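Local coordinates for protein teicoplanin pseudoaglycone deacetylases Orf2 (Actinoplanes teichomyceticus, PDB 3DFF) that is a zinc-dependent deacetylase of teicoplanin biosynthesis that probably hydrolyses the acetamide of the pseudoaglycone to leave a free amine, at residues A[154-159]-A[182-187]; A[11-16]-A[150-155]. One frame throughout, in Å; residues are numbered along the deposited sequence.

Interaction 1: A[154-159]-A[182-187]; sequences TCAAIG and VRLWED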
loop_
_atom_site.group_PDB
_atom_site.type_symbol
_atom_site.label_atom_id
_atom_site.label_comp_id
_atom_site.label_asym_id
_atom_site.label_seq_id
_atom_site.Cartn_x
_atom_site.Cartn_y
_atom_site.Cartn_z
ATOM N N THR A 154 6.813 -0.165 4.787
ATOM C CA THR A 154 5.756 -0.818 4.009
ATOM C C THR A 154 4.490 -0.867 4.856
ATOM O O THR A 154 4.442 -0.249 5.922
ATOM C CB THR A 154 6.169 -2.220 3.535
ATOM O OG1 THR A 154 5.209 -2.652 2.557
ATOM C CG2 THR A 154 6.229 -3.217 4.687
ATOM N N CYS A 155 3.464 -1.580 4.391
ATOM C CA CYS A 155 2.168 -1.509 5.063
ATOM C C CYS A 155 2.042 -2.515 6.195
ATOM O O CYS A 155 2.598 -3.619 6.138
ATOM C CB CYS A 155 1.046 -1.742 4.060
ATOM S SG CYS A 155 1.159 -3.354 3.204
ATOM N N ALA A 156 1.276 -2.144 7.230
ATOM C CA ALA A 156 0.920 -3.104 8.271
ATOM C C ALA A 156 -0.103 -4.159 7.816
ATOM O O ALA A 156 -0.247 -5.190 8.471
ATOM C CB ALA A 156 0.365 -2.353 9.502
ATOM N N ALA A 157 -0.806 -3.883 6.718
ATOM C CA ALA A 157 -1.901 -4.721 6.220
ATOM C C ALA A 157 -3.079 -4.764 7.199
ATOM O O ALA A 157 -3.795 -5.753 7.282
ATOM C CB ALA A 157 -1.431 -6.159 5.820
ATOM N N ILE A 158 -3.286 -3.663 7.913
ATOM C CA ILE A 158 -4.563 -3.462 8.603
ATOM C C ILE A 158 -5.662 -3.493 7.538
ATOM O O ILE A 158 -5.522 -2.887 6.468
ATOM C CB ILE A 158 -4.542 -2.145 9.383
ATOM C CG1 ILE A 158 -3.553 -2.252 10.547
ATOM C CG2 ILE A 158 -5.951 -1.755 9.896
ATOM C CD1 ILE A 158 -3.086 -0.897 11.089
ATOM N N GLY A 159 -6.737 -4.238 7.818
ATOM C CA GLY A 159 -7.793 -4.430 6.828
ATOM C C GLY A 159 -7.697 -5.746 6.078
ATOM O O GLY A 159 -8.638 -6.130 5.380
ATOM N N VAL A 182 13.292 -1.985 8.995
ATOM C CA VAL A 182 11.978 -1.874 8.368
ATOM C C VAL A 182 10.935 -1.368 9.369
ATOM O O VAL A 182 11.010 -1.677 10.553
ATOM C CB VAL A 182 11.558 -3.219 7.730
ATOM C CG1 VAL A 182 11.347 -4.305 8.774
ATOM C CG2 VAL A 182 10.328 -3.045 6.828
ATOM N N ARG A 183 9.989 -0.574 8.867
ATOM C CA ARG A 183 8.873 -0.081 9.671
ATOM C C ARG A 183 7.608 -0.354 8.878
ATOM O O ARG A 183 7.675 -0.512 7.655
ATOM C CB ARG A 183 8.982 1.419 9.944
ATOM C CG ARG A 183 10.235 1.861 10.699
ATOM C CD ARG A 183 10.228 3.361 10.930
ATOM N NE ARG A 183 9.192 3.790 11.868
ATOM C CZ ARG A 183 9.315 3.753 13.197
ATOM N NH1 ARG A 183 10.430 3.293 13.759
ATOM N NH2 ARG A 183 8.312 4.151 13.968
ATOM N N LEU A 184 6.478 -0.443 9.579
ATOM C CA LEU A 184 5.184 -0.570 8.905
ATOM C C LEU A 184 4.363 0.673 9.172
ATOM O O LEU A 184 4.343 1.159 10.301
ATOM C CB LEU A 184 4.424 -1.778 9.429
ATOM C CG LEU A 184 5.185 -3.105 9.460
ATOM C CD1 LEU A 184 4.279 -4.230 9.923
ATOM C CD2 LEU A 184 5.803 -3.430 8.101
ATOM N N TRP A 185 3.649 1.155 8.165
ATOM C CA TRP A 185 2.739 2.276 8.390
ATOM C C TRP A 185 1.351 1.763 8.691
ATOM O O TRP A 185 0.994 0.624 8.364
ATOM C CB TRP A 185 2.706 3.241 7.197
ATOM C CG TRP A 185 2.232 2.638 5.902
ATOM C CD1 TRP A 185 1.008 2.057 5.648
ATOM C CD2 TRP A 185 2.967 2.568 4.678
ATOM N NE1 TRP A 185 0.951 1.620 4.332
ATOM C CE2 TRP A 185 2.146 1.916 3.724
ATOM C CE3 TRP A 185 4.250 2.972 4.296
ATOM C CZ2 TRP A 185 2.570 1.696 2.394
ATOM C CZ3 TRP A 185 4.677 2.726 2.971
ATOM C CH2 TRP A 185 3.829 2.111 2.052
ATOM N N GLU A 186 0.548 2.624 9.307
ATOM C CA GLU A 186 -0.841 2.295 9.573
ATOM C C GLU A 186 -1.632 2.471 8.282
ATOM O O GLU A 186 -1.693 3.588 7.746
ATOM C CB GLU A 186 -1.351 3.233 10.675
ATOM C CG GLU A 186 -2.733 2.899 11.130
ATOM C CD GLU A 186 -3.263 3.890 12.155
ATOM O OE1 GLU A 186 -3.005 5.110 12.019
ATOM O OE2 GLU A 186 -3.944 3.437 13.101
ATOM N N ASP A 187 -2.213 1.381 7.756
ATOM C CA ASP A 187 -2.912 1.466 6.462
ATOM C C ASP A 187 -4.075 2.440 6.571
ATOM O O ASP A 187 -4.944 2.247 7.413
ATOM C CB ASP A 187 -3.457 0.103 5.992
ATOM C CG ASP A 187 -2.420 -0.993 6.020
ATOM O OD1 ASP A 187 -2.169 -1.566 4.928
ATOM O OD2 ASP A 187 -1.873 -1.298 7.105
#

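Interaction 2: A[11-16]-A[150-155]; sequences LAISPH and TLVVTC. With ZN (zinc ion), chain B.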
loop_
_atom_site.group_PDB
_atom_site.type_symbol
_atom_site.label_atom_id
_atom_site.label_comp_id
_atom_site.label_asym_id
_atom_site.label_seq_id
_atom_site.Cartn_x
_atom_site.Cartn_y
_atom_site.Cartn_z
ATOM N N LEU A 11 13.277 3.554 1.111
ATOM C CA LEU A 11 12.492 2.762 0.154
ATOM C C LEU A 11 11.126 2.474 0.763
ATOM O O LEU A 11 11.048 1.760 1.767
ATOM C CB LEU A 11 13.192 1.436 -0.160
ATOM C CG LEU A 11 12.473 0.422 -1.072
ATOM C CD1 LEU A 11 12.220 1.004 -2.480
ATOM C CD2 LEU A 11 13.253 -0.887 -1.125
ATOM N N ALA A 12 10.084 3.037 0.156
ATOM C CA ALA A 12 8.717 2.739 0.559
ATOM C C ALA A 12 8.206 1.645 -0.369
ATOM O O ALA A 12 8.437 1.693 -1.578
ATOM C CB ALA A 12 7.853 3.962 0.500
ATOM N N ILE A 13 7.532 0.652 0.198
ATOM C CA ILE A 13 6.990 -0.434 -0.624
ATOM C C ILE A 13 5.474 -0.462 -0.493
ATOM O O ILE A 13 4.941 -0.859 0.540
ATOM C CB ILE A 13 7.620 -1.765 -0.242
ATOM C CG1 ILE A 13 9.162 -1.668 -0.337
ATOM C CG2 ILE A 13 7.091 -2.910 -1.113
ATOM C CD1 ILE A 13 9.857 -2.918 0.003
ATOM N N SER A 14 4.805 -0.003 -1.544
ATOM C CA SER A 14 3.355 0.121 -1.539
ATOM C C SER A 14 2.710 -1.106 -2.189
ATOM O O SER A 14 3.142 -1.522 -3.257
ATOM C CB SER A 14 2.966 1.371 -2.312
ATOM O OG SER A 14 1.576 1.635 -2.178
ATOM N N PRO A 15 1.661 -1.682 -1.572
ATOM C CA PRO A 15 0.965 -2.787 -2.255
ATOM C C PRO A 15 0.346 -2.313 -3.559
ATOM O O PRO A 15 0.608 -2.917 -4.611
ATOM C CB PRO A 15 -0.128 -3.232 -1.253
ATOM C CG PRO A 15 0.175 -2.545 -0.001
ATOM C CD PRO A 15 1.063 -1.358 -0.265
ATOM N N HIS A 16 -0.462 -1.250 -3.501
ATOM C CA HIS A 16 -1.203 -0.766 -4.662
ATOM C C HIS A 16 -0.844 0.665 -4.973
ATOM O O HIS A 16 -0.183 1.340 -4.183
ATOM C CB HIS A 16 -2.711 -0.802 -4.407
ATOM C CG HIS A 16 -3.228 -2.159 -4.090
ATOM N ND1 HIS A 16 -3.863 -2.452 -2.900
ATOM C CD2 HIS A 16 -3.235 -3.301 -4.817
ATOM C CE1 HIS A 16 -4.235 -3.719 -2.911
ATOM N NE2 HIS A 16 -3.846 -4.261 -4.053
ATOM N N THR A 150 18.625 2.702 3.467
ATOM C CA THR A 150 18.959 2.676 4.883
ATOM C C THR A 150 17.737 2.370 5.734
ATOM O O THR A 150 17.869 1.943 6.885
ATOM C CB THR A 150 19.575 4.004 5.357
ATOM O OG1 THR A 150 18.750 5.089 4.934
ATOM C CG2 THR A 150 20.979 4.176 4.791
ATOM N N LEU A 151 16.553 2.565 5.141
ATOM C CA LEU A 151 15.274 2.320 5.812
ATOM C C LEU A 151 14.254 1.864 4.781
ATOM O O LEU A 151 14.164 2.449 3.704
ATOM C CB LEU A 151 14.737 3.587 6.479
ATOM C CG LEU A 151 13.396 3.468 7.241
ATOM C CD1 LEU A 151 13.485 2.438 8.337
ATOM C CD2 LEU A 151 12.917 4.792 7.812
ATOM N N VAL A 152 13.495 0.831 5.124
ATOM C CA VAL A 152 12.350 0.425 4.299
ATOM C C VAL A 152 11.068 0.615 5.114
ATOM O O VAL A 152 11.016 0.234 6.291
ATOM C CB VAL A 152 12.453 -1.052 3.874
ATOM C CG1 VAL A 152 11.185 -1.507 3.129
ATOM C CG2 VAL A 152 13.671 -1.284 2.991
ATOM N N VAL A 153 10.042 1.188 4.486
ATOM C CA VAL A 153 8.716 1.283 5.119
ATOM C C VAL A 153 7.686 0.640 4.201
ATOM O O VAL A 153 7.686 0.891 3.004
ATOM C CB VAL A 153 8.289 2.725 5.440
ATOM C CG1 VAL A 153 7.065 2.730 6.359
ATOM C CG2 VAL A 153 9.446 3.502 6.139
ATOM N N THR A 154 6.813 -0.165 4.787
ATOM C CA THR A 154 5.756 -0.818 4.009
ATOM C C THR A 154 4.490 -0.867 4.856
ATOM O O THR A 154 4.442 -0.249 5.922
ATOM C CB THR A 154 6.169 -2.220 3.535
ATOM O OG1 THR A 154 5.209 -2.652 2.557
ATOM C CG2 THR A 154 6.229 -3.217 4.687
ATOM N N CYS A 155 3.464 -1.580 4.391
ATOM C CA CYS A 155 2.168 -1.509 5.063
ATOM C C CYS A 155 2.042 -2.515 6.195
ATOM O O CYS A 155 2.598 -3.619 6.138
ATOM C CB CYS A 155 1.046 -1.742 4.060
ATOM S SG CYS A 155 1.159 -3.354 3.204
HETATM ZN ZN ZN B . -4.181 -1.126 -1.312
HETATM O O HOH W 1 -5.028 0.347 -2.562
HETATM O O HOH W 2 -6.028 -1.724 -0.821
#

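Interaction 1: A[154-159]-A[182-187]
In the beta-alpha-beta unit made of strand 151-155, helix 162-178 and strand 182-185, Thr154 and Cys155 pair in parallel with Leu184 and Trp185. Three backbone hydrogen bonds join the segments, the last from just past the strand: Thr154 N to Arg183 O, Trp185 N to Thr154 O at 2.8 Å, and Ala156 N to Trp185 O at 3.0 Å. The side chains of Thr154 and Leu184 run alongside each other, Thr154 CG2 packed tightly against Leu184 CD2 at 3.4 Å. On the face bearing Cys155 and Trp185, the indole lays one face against the Thr154-Cys155 main chain; with chi1 at 61°, CG lies between the backbone N and carbonyl carbon of Trp185, which carries the ring across to that strand. Cys155 CA stands over the five-membered ring, 3.7 Å from its centroid, in a CH-pi contact, while Thr154 O lies above the same face nearer the rim. Beyond the strands, the Asp187 carboxylate reaches into the turn 156-158. Its OD2 takes a weak, bent hydrogen bond from Ile158 N (2.9 Å) and lies 2.8 Å from Ala157 N; OD1 is hydrogen-bonded to the zinc ligand His164. Asp187 is thus a second-shell residue, tying the turn to a first-shell histidine. Parallel strands joined through a helix, with functional loops at their C-terminal ends, typify the Rossmann-like core of PIG-L deacetylases.

Interaction 2: A[11-16]-A[150-155]
At the centre of the Rossmann-like sheet, strand 9-14 runs parallel to strand 151-155 and leads into the zinc site: Leu11 and Ala12 pair with Val152 and Val153. The axes of segments 11-14 and 151-155 come within 4.7 Å and diverge by 18°. Leu11 bonds through both its N and its O, to Leu151 O and from Val153 N, each at 3.0 Å, and Ile13 N follows to Val153 O at 2.8 Å. The next rung uses a side chain: Thr154 OG1 donates to Ile13 O over 2.7 Å. Chi1 of -168° sets this hydroxyl anti to the backbone N of Thr154, turned toward strand 9-14, and the buried carbonyl of Ile13 gains a partner where the main chains begin to part. On the face bearing Leu11, Val152 and Ile13, the end of the Ile13 side chain crosses that of Val152, CD1 meeting CG1 at 3.7 Å, and Val152 CG2 lies alongside Leu11 CD2. Past the strand, the CG corner of the Pro15 ring meets Cys155 SG at 3.4 Å. Ser14 OG donates to His16 O and is also hydrogen-bonded to Ala20 N, linking the bend to helix 19-33. Asp19 and His164 complete the protein ligands of the zinc, and Asp163 accepts a hydrogen bond from His16 NE2. Two waters also bind the ion, and His16 ND1 coordinates it at 2.1 Å.

In the fold
Interactions 1 and 2 lie side by side in the mixed seven-stranded sheet, their centres about 9 Å apart, and share Thr154 and Cys155. Strand 151-155 is the common element, flanked by strand 9-14 on one edge and strand 182-185 on the other. Along the chain, segment 11-16 comes first, then the overlapping segments 150-155 and 154-159, and finally 182-187 after helix 162-178. The contacts also meet directly: Trp185 packs on Val153 and against the carbonyl of Ile13. The segments after strands 9-14 and 151-155 lie toward the zinc side of the sheet: His16 binds the ion directly and Asp187 belongs to the second shell, so both contacts reach one metal centre.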